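PDB 3OYV: imelysin from Bacteroides ovatus ATCC 8483, which is probably an outer-membrane, metal-binding protein of a family implicated in bacterial iron uptake. Local coordinates for residues G138-L149 / L226-V237; Y27-D38 / A333-F344. All blocks are in the same frame, centred on the assembly; numbering follows the deposited sequence. Where two conformers were deposited one is given.

Interaction 1 (G138-L149 / L226-V237); sequences GSLDGNINANSL and LNPVVTQYVDAV
Gln-232 makes the one direct hydrogen bond between the loop 138-149 and the helix segment 226-237: its NE2 donates to Gly-138 O at 2.9 Å, nearly straight at 169° and in both the carbonyl and the amide plane. The side chain starts with CG anti to the backbone N (chi1 176°) and then bends at chi2, which turns the amide back over the loop. There it stacks on the amide of Asn-145, the planes 6° apart, with Gln-232 NE2 3.3 Å from Asn-145 CG. The Asn-145 amide is itself held in place, its OD1 accepting from Asn-147 N in an Asx turn.

A water lies 2.8 Å from both Asn-147 O and Val-229 O and bridges them. Nearby, Ser-148 N-caps helix 149-156, its OG reaching the N of Thr-151.

Van der Waals packing flanks these bonds. Val-237 presses CG2 against the backbone at Ser-139, 3.4 Å from its N, while Leu-140 lays CG over Ala-236 O and sets CD2 against Val-237 CG1 at 4.1 Å. At the far end Leu-149 crosses Val-229 at about a right angle, Leu-149 CD2 meeting Val-229 CG1 at 3.8 Å, and Val-75 of helix 71-102 also touches this leucine. Asn-147 ND2 rests 3.5 Å from Pro-228 CB.

Gly-138, the first residue beyond helix 121-137, has positive phi, and a side chain there would probably be crowded by Gln-232 CG and Asn-147 O. The contact thus seats the connection between helices 121-137 and 149-156 along the flank of helix 223-261, in a mostly helical fold. Bond and stack probably fix the rotation of the glutamine amide, and the polar link to the loop runs through main-chain oxygens, Gly-138 O directly and Asn-147 O by way of the water.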
loop_
_atom_site.group_PDB
_atom_site.type_symbol
_atom_site.label_atom_id
_atom_site.label_comp_id
_atom_site.label_asym_id
_atom_site.label_seq_id
_atom_site.Cartn_x
_atom_site.Cartn_y
_atom_site.Cartn_z
ATOM N N GLY A 138 -15.573 9.129 2.530
ATOM C CA GLY A 138 -15.389 10.130 1.473
ATOM C C GLY A 138 -14.436 11.237 1.825
ATOM O O GLY A 138 -14.638 12.389 1.457
ATOM N N SER A 139 -13.393 10.900 2.574
ATOM C CA SER A 139 -12.421 11.893 2.996
ATOM C C SER A 139 -11.099 11.248 3.386
ATOM O O SER A 139 -11.002 10.019 3.497
ATOM C CB SER A 139 -12.954 12.652 4.205
ATOM O OG SER A 139 -12.878 11.818 5.378
ATOM N N LEU A 140 -10.110 12.086 3.687
ATOM C CA LEU A 140 -8.795 11.602 4.115
ATOM C C LEU A 140 -8.456 11.825 5.566
ATOM O O LEU A 140 -7.440 11.327 6.017
ATOM C CB LEU A 140 -7.707 12.301 3.320
ATOM C CG LEU A 140 -7.788 12.067 1.828
ATOM C CD1 LEU A 140 -6.696 12.920 1.136
ATOM C CD2 LEU A 140 -7.713 10.565 1.473
ATOM N N ASP A 141 -9.173 12.758 6.171
ATOM C CA ASP A 141 -8.760 13.421 7.385
ATOM C C ASP A 141 -9.683 13.010 8.520
ATOM O O ASP A 141 -9.749 13.691 9.536
ATOM C CB ASP A 141 -8.790 14.940 7.150
ATOM C CG ASP A 141 -10.098 15.431 6.481
ATOM O OD1 ASP A 141 -11.168 14.748 6.584
ATOM O OD2 ASP A 141 -10.034 16.488 5.797
ATOM N N GLY A 142 -10.428 11.926 8.331
ATOM C CA GLY A 142 -11.322 11.388 9.345
ATOM C C GLY A 142 -12.658 12.105 9.476
ATOM O O GLY A 142 -13.443 11.792 10.373
ATOM N N ASN A 143 -12.942 13.058 8.595
ATOM C CA ASN A 143 -14.272 13.714 8.577
ATOM C C ASN A 143 -15.341 12.845 7.819
ATOM O O ASN A 143 -14.942 12.358 6.738
ATOM C CB ASN A 143 -14.103 15.086 7.905
ATOM C CG ASN A 143 -15.126 16.103 8.360
ATOM O OD1 ASN A 143 -16.193 15.758 8.843
ATOM N ND2 ASN A 143 -14.803 17.371 8.185
ATOM N N ILE A 144 -16.610 12.606 8.324
ATOM C CA ILE A 144 -17.611 11.923 7.511
ATOM C C ILE A 144 -18.197 12.961 6.545
ATOM O O ILE A 144 -18.921 13.894 6.927
ATOM C CB ILE A 144 -18.691 11.309 8.357
ATOM C CG1 ILE A 144 -18.041 10.307 9.307
ATOM C CG2 ILE A 144 -19.767 10.658 7.490
ATOM C CD1 ILE A 144 -18.979 9.812 10.304
ATOM N N ASN A 145 -17.847 12.840 5.273
ATOM C CA ASN A 145 -18.292 13.798 4.291
ATOM C C ASN A 145 -19.791 13.663 4.029
ATOM O O ASN A 145 -20.351 12.554 4.030
ATOM C CB ASN A 145 -17.539 13.607 2.974
ATOM C CG ASN A 145 -17.630 14.805 2.115
ATOM O OD1 ASN A 145 -18.422 14.834 1.191
ATOM N ND2 ASN A 145 -16.862 15.814 2.419
ATOM N N ALA A 146 -20.433 14.793 3.714
ATOM C CA ALA A 146 -21.827 14.773 3.313
ATOM C C ALA A 146 -22.116 13.848 2.143
ATOM O O ALA A 146 -23.204 13.275 2.082
ATOM C CB ALA A 146 -22.325 16.198 2.937
ATOM N N ASN A 147 -21.167 13.753 1.216
ATOM C CA ASN A 147 -21.311 12.901 0.037
ATOM C C ASN A 147 -20.444 11.654 0.201
ATOM O O ASN A 147 -19.410 11.501 -0.381
ATOM C CB ASN A 147 -20.976 13.679 -1.219
ATOM C CG ASN A 147 -21.981 14.763 -1.515
ATOM O OD1 ASN A 147 -21.637 15.944 -1.561
ATOM N ND2 ASN A 147 -23.194 14.378 -1.679
ATOM N N SER A 148 -20.883 10.753 1.051
ATOM C CA SER A 148 -20.146 9.519 1.347
ATOM C C SER A 148 -21.117 8.366 1.477
ATOM O O SER A 148 -22.294 8.573 1.781
ATOM C CB SER A 148 -19.350 9.670 2.635
ATOM O OG SER A 148 -20.201 9.804 3.778
ATOM N N LEU A 149 -20.593 7.150 1.321
ATOM C CA LEU A 149 -21.380 5.967 1.579
ATOM C C LEU A 149 -21.879 6.012 3.007
ATOM O O LEU A 149 -23.021 5.649 3.261
ATOM C CB LEU A 149 -20.556 4.696 1.357
ATOM C CG LEU A 149 -20.276 4.263 -0.074
ATOM C CD1 LEU A 149 -19.376 3.018 -0.070
ATOM C CD2 LEU A 149 -21.602 4.000 -0.814
ATOM N N LEU A 226 -26.173 7.747 -5.889
ATOM C CA LEU A 226 -24.781 7.303 -5.797
ATOM C C LEU A 226 -23.759 8.105 -6.604
ATOM O O LEU A 226 -22.584 8.091 -6.281
ATOM C CB LEU A 226 -24.667 5.808 -6.083
ATOM C CG LEU A 226 -25.331 4.861 -5.053
ATOM C CD1 LEU A 226 -25.139 3.410 -5.514
ATOM C CD2 LEU A 226 -24.786 5.056 -3.670
ATOM N N ASN A 227 -24.211 8.836 -7.620
ATOM C CA ASN A 227 -23.280 9.676 -8.364
ATOM C C ASN A 227 -22.443 10.590 -7.465
ATOM O O ASN A 227 -21.233 10.672 -7.656
ATOM C CB ASN A 227 -23.981 10.513 -9.420
ATOM C CG ASN A 227 -24.281 9.760 -10.705
ATOM O OD1 ASN A 227 -23.998 8.576 -10.843
ATOM N ND2 ASN A 227 -24.894 10.466 -11.675
ATOM N N PRO A 228 -23.070 11.326 -6.528
ATOM C CA PRO A 228 -22.244 12.230 -5.721
ATOM C C PRO A 228 -21.265 11.485 -4.831
ATOM O O PRO A 228 -20.215 12.026 -4.483
ATOM C CB PRO A 228 -23.262 13.055 -4.919
ATOM C CG PRO A 228 -24.539 12.514 -5.185
ATOM C CD PRO A 228 -24.512 11.571 -6.361
ATOM N N VAL A 229 -21.636 10.276 -4.438
ATOM C CA VAL A 229 -20.743 9.440 -3.636
ATOM C C VAL A 229 -19.497 9.085 -4.504
ATOM O O VAL A 229 -18.356 9.189 -4.037
ATOM C CB VAL A 229 -21.454 8.177 -3.133
ATOM C CG1 VAL A 229 -20.436 7.218 -2.489
ATOM C CG2 VAL A 229 -22.599 8.545 -2.161
ATOM N N VAL A 230 -19.727 8.660 -5.744
ATOM C CA VAL A 230 -18.630 8.291 -6.655
ATOM C C VAL A 230 -17.724 9.502 -6.931
ATOM O O VAL A 230 -16.497 9.410 -6.875
ATOM C CB VAL A 230 -19.122 7.637 -7.926
ATOM C CG1 VAL A 230 -17.959 7.367 -8.879
ATOM C CG2 VAL A 230 -19.904 6.334 -7.605
ATOM N N THR A 231 -18.328 10.641 -7.193
ATOM C CA THR A 231 -17.585 11.835 -7.543
ATOM C C THR A 231 -16.708 12.258 -6.386
ATOM O O THR A 231 -15.513 12.561 -6.561
ATOM C CB THR A 231 -18.557 12.927 -8.015
ATOM O OG1 THR A 231 -19.128 12.495 -9.224
ATOM C CG2 THR A 231 -17.857 14.291 -8.170
ATOM N N GLN A 232 -17.288 12.292 -5.187
ATOM C CA GLN A 232 -16.531 12.656 -3.982
ATOM C C GLN A 232 -15.388 11.688 -3.698
ATOM O O GLN A 232 -14.280 12.084 -3.308
ATOM C CB GLN A 232 -17.434 12.805 -2.753
ATOM C CG GLN A 232 -16.778 13.084 -1.434
ATOM C CD GLN A 232 -16.123 14.424 -1.327
ATOM O OE1 GLN A 232 -16.321 15.323 -2.150
ATOM N NE2 GLN A 232 -15.361 14.589 -0.276
ATOM N N TYR A 233 -15.675 10.395 -3.852
ATOM C CA TYR A 233 -14.661 9.368 -3.623
ATOM C C TYR A 233 -13.455 9.562 -4.534
ATOM O O TYR A 233 -12.305 9.528 -4.114
ATOM C CB TYR A 233 -15.304 8.013 -3.840
ATOM C CG TYR A 233 -14.423 6.788 -3.896
ATOM C CD1 TYR A 233 -14.075 6.076 -2.762
ATOM C CD2 TYR A 233 -14.007 6.308 -5.128
ATOM C CE1 TYR A 233 -13.294 4.920 -2.846
ATOM C CE2 TYR A 233 -13.274 5.136 -5.246
ATOM C CZ TYR A 233 -12.942 4.445 -4.092
ATOM O OH TYR A 233 -12.245 3.259 -4.203
ATOM N N VAL A 234 -13.728 9.796 -5.799
ATOM C CA VAL A 234 -12.640 9.978 -6.771
ATOM C C VAL A 234 -11.897 11.282 -6.493
ATOM O O VAL A 234 -10.654 11.308 -6.430
ATOM C CB VAL A 234 -13.176 9.955 -8.206
ATOM C CG1 VAL A 234 -12.120 10.420 -9.225
ATOM C CG2 VAL A 234 -13.719 8.540 -8.574
ATOM N N ASP A 235 -12.632 12.372 -6.299
ATOM C CA ASP A 235 -12.008 13.697 -6.245
ATOM C C ASP A 235 -11.363 14.011 -4.913
ATOM O O ASP A 235 -10.411 14.791 -4.905
ATOM C CB ASP A 235 -13.040 14.802 -6.604
ATOM C CG ASP A 235 -13.435 14.820 -8.063
ATOM O OD1 ASP A 235 -12.726 14.206 -8.879
ATOM O OD2 ASP A 235 -14.463 15.476 -8.361
ATOM N N ALA A 236 -11.868 13.446 -3.798
ATOM C CA ALA A 236 -11.367 13.706 -2.461
ATOM C C ALA A 236 -10.506 12.595 -1.883
ATOM O O ALA A 236 -9.672 12.845 -1.031
ATOM C CB ALA A 236 -12.528 14.056 -1.498
ATOM N N VAL A 237 -10.727 11.363 -2.308
ATOM C CA VAL A 237 -9.980 10.240 -1.760
ATOM C C VAL A 237 -8.925 9.721 -2.729
ATOM O O VAL A 237 -7.720 9.766 -2.424
ATOM C CB VAL A 237 -10.897 9.114 -1.237
ATOM C CG1 VAL A 237 -10.059 7.936 -0.669
ATOM C CG2 VAL A 237 -11.836 9.669 -0.145
HETATM O O HOH W 1 -17.667 9.496 -1.295
#

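Interaction 2 (Y27-D38 / A333-F344); sequences YMRNVAALLKTD and AAVESAQNVRGF
Arg-342 lies across Leu-34 at about a right angle, and Leu-34 CD1 sits 3.8 Å above the centre of the Arg-342 guanidinium. The edge of that group is left for polar partners, making Arg-342 the hub of a salt-bridge network with Asp-38 and Glu-336. Arg-342 NH2 donates to Asp-38 OD2 at 3.0 Å on the syn side, carboxylate and guanidinium nearly coplanar at 15°. NH1 and NH2 also converge end-on upon Glu-336 OE2 from one face of that carboxylate, and NH1 takes Ser-337 O on a lone pair at 172°. With CG between the backbone N and the carbonyl carbon (chi1 66°) and a bend at chi3, the chain curls back over its own loop; NE reaches Asn-301 O. A methionine in its place would probably leave the neighbouring carboxylates of Asp-38 and Glu-336 without their shared positive charge and the loop without its tie to Ser-337 O.

Helix 21-47 here forms the surface over which the connection leading into helix 343-351 is wrapped, joining the N-terminal and C-terminal imelysin family regions of a largely helical protein.

Asn-30 pairs its amide with the loop backbone: ND2 gives Val-335 O a 3.0 Å bond on a lone pair, while OD1 accepts from Val-335 N at 3.0 Å and weakly from Ala-334 N. Tyr-27 crosses Val-341 at about a right angle and sends OH to Val-341 O at 2.6 Å, tilted from the carbonyl plane; a water links this hydroxyl with Ser-337 OG. Leu-34 CD2 is packed tightly against Ala-333 CB, at 3.4 Å. Farther along, Leu-35 CD2 stands over the centre of the Phe-344 ring in a CH-pi contact, 3.9 Å from the centroid, and a second water bridges Val-31 O to Gly-343 N.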
loop_
_atom_site.group_PDB
_atom_site.type_symbol
_atom_site.label_atom_id
_atom_site.label_comp_id
_atom_site.label_asym_id
_atom_site.label_seq_id
_atom_site.Cartn_x
_atom_site.Cartn_y
_atom_site.Cartn_z
ATOM N N TYR A 27 22.071 0.729 -7.116
ATOM C CA TYR A 27 20.843 -0.070 -7.099
ATOM C C TYR A 27 19.725 0.649 -6.345
ATOM O O TYR A 27 18.574 0.611 -6.763
ATOM C CB TYR A 27 21.051 -1.493 -6.600
ATOM C CG TYR A 27 19.922 -2.372 -7.071
ATOM C CD1 TYR A 27 19.686 -2.553 -8.436
ATOM C CD2 TYR A 27 19.081 -2.990 -6.165
ATOM C CE1 TYR A 27 18.663 -3.337 -8.878
ATOM C CE2 TYR A 27 18.040 -3.795 -6.608
ATOM C CZ TYR A 27 17.839 -3.968 -7.974
ATOM O OH TYR A 27 16.817 -4.775 -8.450
HETATM N N MSE A 28 20.063 1.317 -5.239
HETATM C CA MSE A 28 19.069 2.158 -4.537
HETATM C C MSE A 28 18.491 3.175 -5.502
HETATM O O MSE A 28 17.279 3.374 -5.536
HETATM C CB MSE A 28 19.648 2.901 -3.339
HETATM C CG MSE A 28 19.737 2.127 -2.075
HETATM SE SE MSE A 28 20.044 3.277 -0.580
HETATM C CE MSE A 28 21.694 4.077 -1.181
ATOM N N ARG A 29 19.379 3.855 -6.233
ATOM C CA ARG A 29 18.918 4.825 -7.218
ATOM C C ARG A 29 17.982 4.180 -8.241
ATOM O O ARG A 29 16.950 4.741 -8.595
ATOM C CB ARG A 29 20.082 5.530 -7.946
ATOM C CG ARG A 29 19.672 6.460 -9.017
ATOM C CD ARG A 29 20.850 7.229 -9.521
ATOM N NE ARG A 29 20.444 7.937 -10.732
ATOM C CZ ARG A 29 21.200 8.787 -11.421
ATOM N NH1 ARG A 29 22.438 8.998 -11.066
ATOM N NH2 ARG A 29 20.715 9.388 -12.506
ATOM N N ASN A 30 18.371 3.010 -8.739
ATOM C CA ASN A 30 17.560 2.323 -9.720
ATOM C C ASN A 30 16.152 2.032 -9.182
ATOM O O ASN A 30 15.150 2.293 -9.842
ATOM C CB ASN A 30 18.226 1.017 -10.152
ATOM C CG ASN A 30 17.599 0.460 -11.428
ATOM O OD1 ASN A 30 17.733 1.050 -12.496
ATOM N ND2 ASN A 30 16.855 -0.655 -11.311
ATOM N N VAL A 31 16.096 1.483 -7.970
ATOM C CA VAL A 31 14.803 1.108 -7.395
ATOM C C VAL A 31 13.945 2.350 -7.098
ATOM O O VAL A 31 12.736 2.358 -7.367
ATOM C CB VAL A 31 15.017 0.234 -6.162
ATOM C CG1 VAL A 31 13.695 -0.048 -5.428
ATOM C CG2 VAL A 31 15.711 -1.094 -6.536
ATOM N N ALA A 32 14.575 3.423 -6.621
ATOM C CA ALA A 32 13.852 4.665 -6.327
ATOM C C ALA A 32 13.370 5.316 -7.622
ATOM O O ALA A 32 12.283 5.899 -7.656
ATOM C CB ALA A 32 14.720 5.641 -5.549
ATOM N N ALA A 33 14.173 5.236 -8.714
ATOM C CA ALA A 33 13.784 5.771 -10.020
ATOM C C ALA A 33 12.552 5.052 -10.541
ATOM O O ALA A 33 11.631 5.664 -11.072
ATOM C CB ALA A 33 14.949 5.658 -10.987
ATOM N N LEU A 34 12.546 3.727 -10.388
ATOM C CA LEU A 34 11.404 2.936 -10.844
ATOM C C LEU A 34 10.130 3.319 -10.078
ATOM O O LEU A 34 9.053 3.414 -10.634
ATOM C CB LEU A 34 11.675 1.439 -10.700
ATOM C CG LEU A 34 12.741 0.860 -11.636
ATOM C CD1 LEU A 34 13.107 -0.549 -11.196
ATOM C CD2 LEU A 34 12.276 0.877 -13.096
ATOM N N LEU A 35 10.283 3.515 -8.778
ATOM C CA LEU A 35 9.163 3.902 -7.896
ATOM C C LEU A 35 8.611 5.280 -8.280
ATOM O O LEU A 35 7.400 5.513 -8.236
ATOM C CB LEU A 35 9.581 3.877 -6.420
ATOM C CG LEU A 35 9.448 2.574 -5.622
ATOM C CD1 LEU A 35 10.199 2.645 -4.290
ATOM C CD2 LEU A 35 7.953 2.207 -5.474
ATOM N N LYS A 36 9.514 6.203 -8.597
ATOM C CA LYS A 36 9.166 7.555 -9.020
ATOM C C LYS A 36 8.382 7.508 -10.329
ATOM O O LYS A 36 7.326 8.131 -10.470
ATOM C CB LYS A 36 10.467 8.365 -9.144
ATOM C CG LYS A 36 10.370 9.727 -9.742
ATOM C CD LYS A 36 11.742 10.413 -9.746
ATOM C CE LYS A 36 11.715 11.676 -10.591
ATOM N NZ LYS A 36 10.800 12.713 -10.015
ATOM N N THR A 37 8.903 6.766 -11.293
ATOM C CA THR A 37 8.243 6.621 -12.580
ATOM C C THR A 37 6.859 6.004 -12.408
ATOM O O THR A 37 5.896 6.509 -12.968
ATOM C CB THR A 37 9.120 5.782 -13.514
ATOM O OG1 THR A 37 10.323 6.523 -13.796
ATOM C CG2 THR A 37 8.381 5.461 -14.816
ATOM N N ASP A 38 6.781 4.916 -11.661
ATOM C CA ASP A 38 5.510 4.201 -11.467
ATOM C C ASP A 38 4.467 5.096 -10.791
ATOM O O ASP A 38 3.317 5.139 -11.220
ATOM C CB ASP A 38 5.738 2.920 -10.665
ATOM C CG ASP A 38 6.357 1.811 -11.481
ATOM O OD1 ASP A 38 6.199 1.859 -12.706
ATOM O OD2 ASP A 38 6.987 0.891 -10.893
ATOM N N ALA A 333 15.265 5.003 -14.606
ATOM C CA ALA A 333 15.963 3.837 -14.130
ATOM C C ALA A 333 16.935 3.331 -15.191
ATOM O O ALA A 333 16.694 3.483 -16.381
ATOM C CB ALA A 333 14.979 2.739 -13.791
ATOM N N ALA A 334 18.018 2.714 -14.744
ATOM C CA ALA A 334 18.967 2.005 -15.614
ATOM C C ALA A 334 18.402 0.679 -16.120
ATOM O O ALA A 334 18.675 0.275 -17.251
ATOM C CB ALA A 334 20.288 1.744 -14.866
ATOM N N VAL A 335 17.651 -0.014 -15.263
ATOM C CA VAL A 335 17.170 -1.357 -15.546
ATOM C C VAL A 335 15.731 -1.504 -15.048
ATOM O O VAL A 335 15.425 -1.212 -13.880
ATOM C CB VAL A 335 18.028 -2.422 -14.842
ATOM C CG1 VAL A 335 17.447 -3.829 -15.065
ATOM C CG2 VAL A 335 19.507 -2.378 -15.324
ATOM N N GLU A 336 14.872 -2.016 -15.928
ATOM C CA GLU A 336 13.493 -2.348 -15.608
ATOM C C GLU A 336 13.498 -3.670 -14.827
ATOM O O GLU A 336 13.209 -4.736 -15.405
ATOM C CB GLU A 336 12.659 -2.412 -16.892
ATOM C CG GLU A 336 11.185 -2.389 -16.682
ATOM C CD GLU A 336 10.678 -1.048 -16.151
ATOM O OE1 GLU A 336 11.157 0.025 -16.624
ATOM O OE2 GLU A 336 9.769 -1.089 -15.274
ATOM N N SER A 337 13.797 -3.595 -13.534
ATOM C CA SER A 337 14.055 -4.744 -12.736
ATOM C C SER A 337 12.829 -5.648 -12.562
ATOM O O SER A 337 11.680 -5.211 -12.681
ATOM C CB SER A 337 14.522 -4.277 -11.372
ATOM O OG SER A 337 15.721 -3.484 -11.424
ATOM N N ALA A 338 13.107 -6.892 -12.220
ATOM C CA ALA A 338 12.074 -7.870 -11.874
ATOM C C ALA A 338 11.279 -7.394 -10.657
ATOM O O ALA A 338 11.798 -6.708 -9.768
ATOM C CB ALA A 338 12.715 -9.217 -11.590
ATOM N N GLN A 339 10.014 -7.797 -10.629
ATOM C CA GLN A 339 9.092 -7.429 -9.545
ATOM C C GLN A 339 9.653 -7.737 -8.161
ATOM O O GLN A 339 9.563 -6.893 -7.251
ATOM C CB GLN A 339 7.750 -8.145 -9.777
ATOM C CG GLN A 339 6.984 -7.572 -10.954
ATOM C CD GLN A 339 5.750 -8.330 -11.332
ATOM O OE1 GLN A 339 5.488 -9.412 -10.807
ATOM N NE2 GLN A 339 4.967 -7.757 -12.249
ATOM N N ASN A 340 10.265 -8.903 -7.989
ATOM C CA ASN A 340 10.711 -9.348 -6.684
ATOM C C ASN A 340 12.083 -8.808 -6.226
ATOM O O ASN A 340 12.586 -9.194 -5.179
ATOM C CB ASN A 340 10.616 -10.880 -6.561
ATOM C CG ASN A 340 11.569 -11.598 -7.456
ATOM O OD1 ASN A 340 12.457 -10.987 -8.053
ATOM N ND2 ASN A 340 11.412 -12.935 -7.549
ATOM N N VAL A 341 12.657 -7.900 -7.015
ATOM C CA VAL A 341 13.850 -7.151 -6.604
ATOM C C VAL A 341 13.669 -5.650 -6.855
ATOM O O VAL A 341 14.641 -4.910 -6.956
ATOM C CB VAL A 341 15.137 -7.694 -7.282
ATOM C CG1 VAL A 341 15.411 -9.151 -6.851
ATOM C CG2 VAL A 341 15.072 -7.517 -8.806
ATOM N N ARG A 342 12.426 -5.184 -6.857
ATOM C CA ARG A 342 12.157 -3.744 -6.941
ATOM C C ARG A 342 11.066 -3.383 -5.914
ATOM O O ARG A 342 10.721 -4.185 -5.024
ATOM C CB ARG A 342 11.754 -3.345 -8.364
ATOM C CG ARG A 342 10.440 -3.944 -8.791
ATOM C CD ARG A 342 10.204 -3.756 -10.264
ATOM N NE ARG A 342 9.656 -2.459 -10.679
ATOM C CZ ARG A 342 9.617 -1.991 -11.924
ATOM N NH1 ARG A 342 10.241 -2.610 -12.941
ATOM N NH2 ARG A 342 8.988 -0.871 -12.174
ATOM N N GLY A 343 10.550 -2.176 -6.058
ATOM C CA GLY A 343 9.446 -1.719 -5.258
ATOM C C GLY A 343 9.816 -1.238 -3.885
ATOM O O GLY A 343 10.979 -1.281 -3.455
ATOM N N PHE A 344 8.773 -0.829 -3.154
ATOM C CA PHE A 344 8.962 -0.274 -1.830
ATOM C C PHE A 344 9.770 -1.178 -0.889
ATOM O O PHE A 344 10.559 -0.699 -0.088
ATOM C CB PHE A 344 7.624 0.025 -1.180
ATOM C CG PHE A 344 6.986 1.334 -1.597
ATOM C CD1 PHE A 344 7.581 2.525 -1.216
ATOM C CD2 PHE A 344 5.775 1.366 -2.296
ATOM C CE1 PHE A 344 6.989 3.707 -1.504
ATOM C CE2 PHE A 344 5.167 2.576 -2.593
ATOM C CZ PHE A 344 5.803 3.760 -2.223
HETATM O O HOH W 2 17.419 -5.639 -11.083
HETATM O O HOH W 3 11.096 0.040 -7.703
HETATM O O HOH W 4 12.373 4.833 -14.600
#

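How the interactions relate
Interactions 1 and 2 lie on opposite sides of the chain's centre, their own centres 33 Å apart and their nearest atoms about 15 Å apart, without touching. Along the chain, interaction 1 is nested within the long, mostly helical span that interaction 2 closes: 27-38 comes first, then 138-149 and 226-237, and 333-344 last. They share no secondary-structure element directly, yet helix 223-261 connects their surroundings, carrying 226-237 in interaction 1 and, farther along, meeting Lys-36 and Phe-344 of interaction 2 through Asp-250 and Asn-249. One contact thus fastens an internal helix connection, whereas the other joins regions near the start and near the end of the chain.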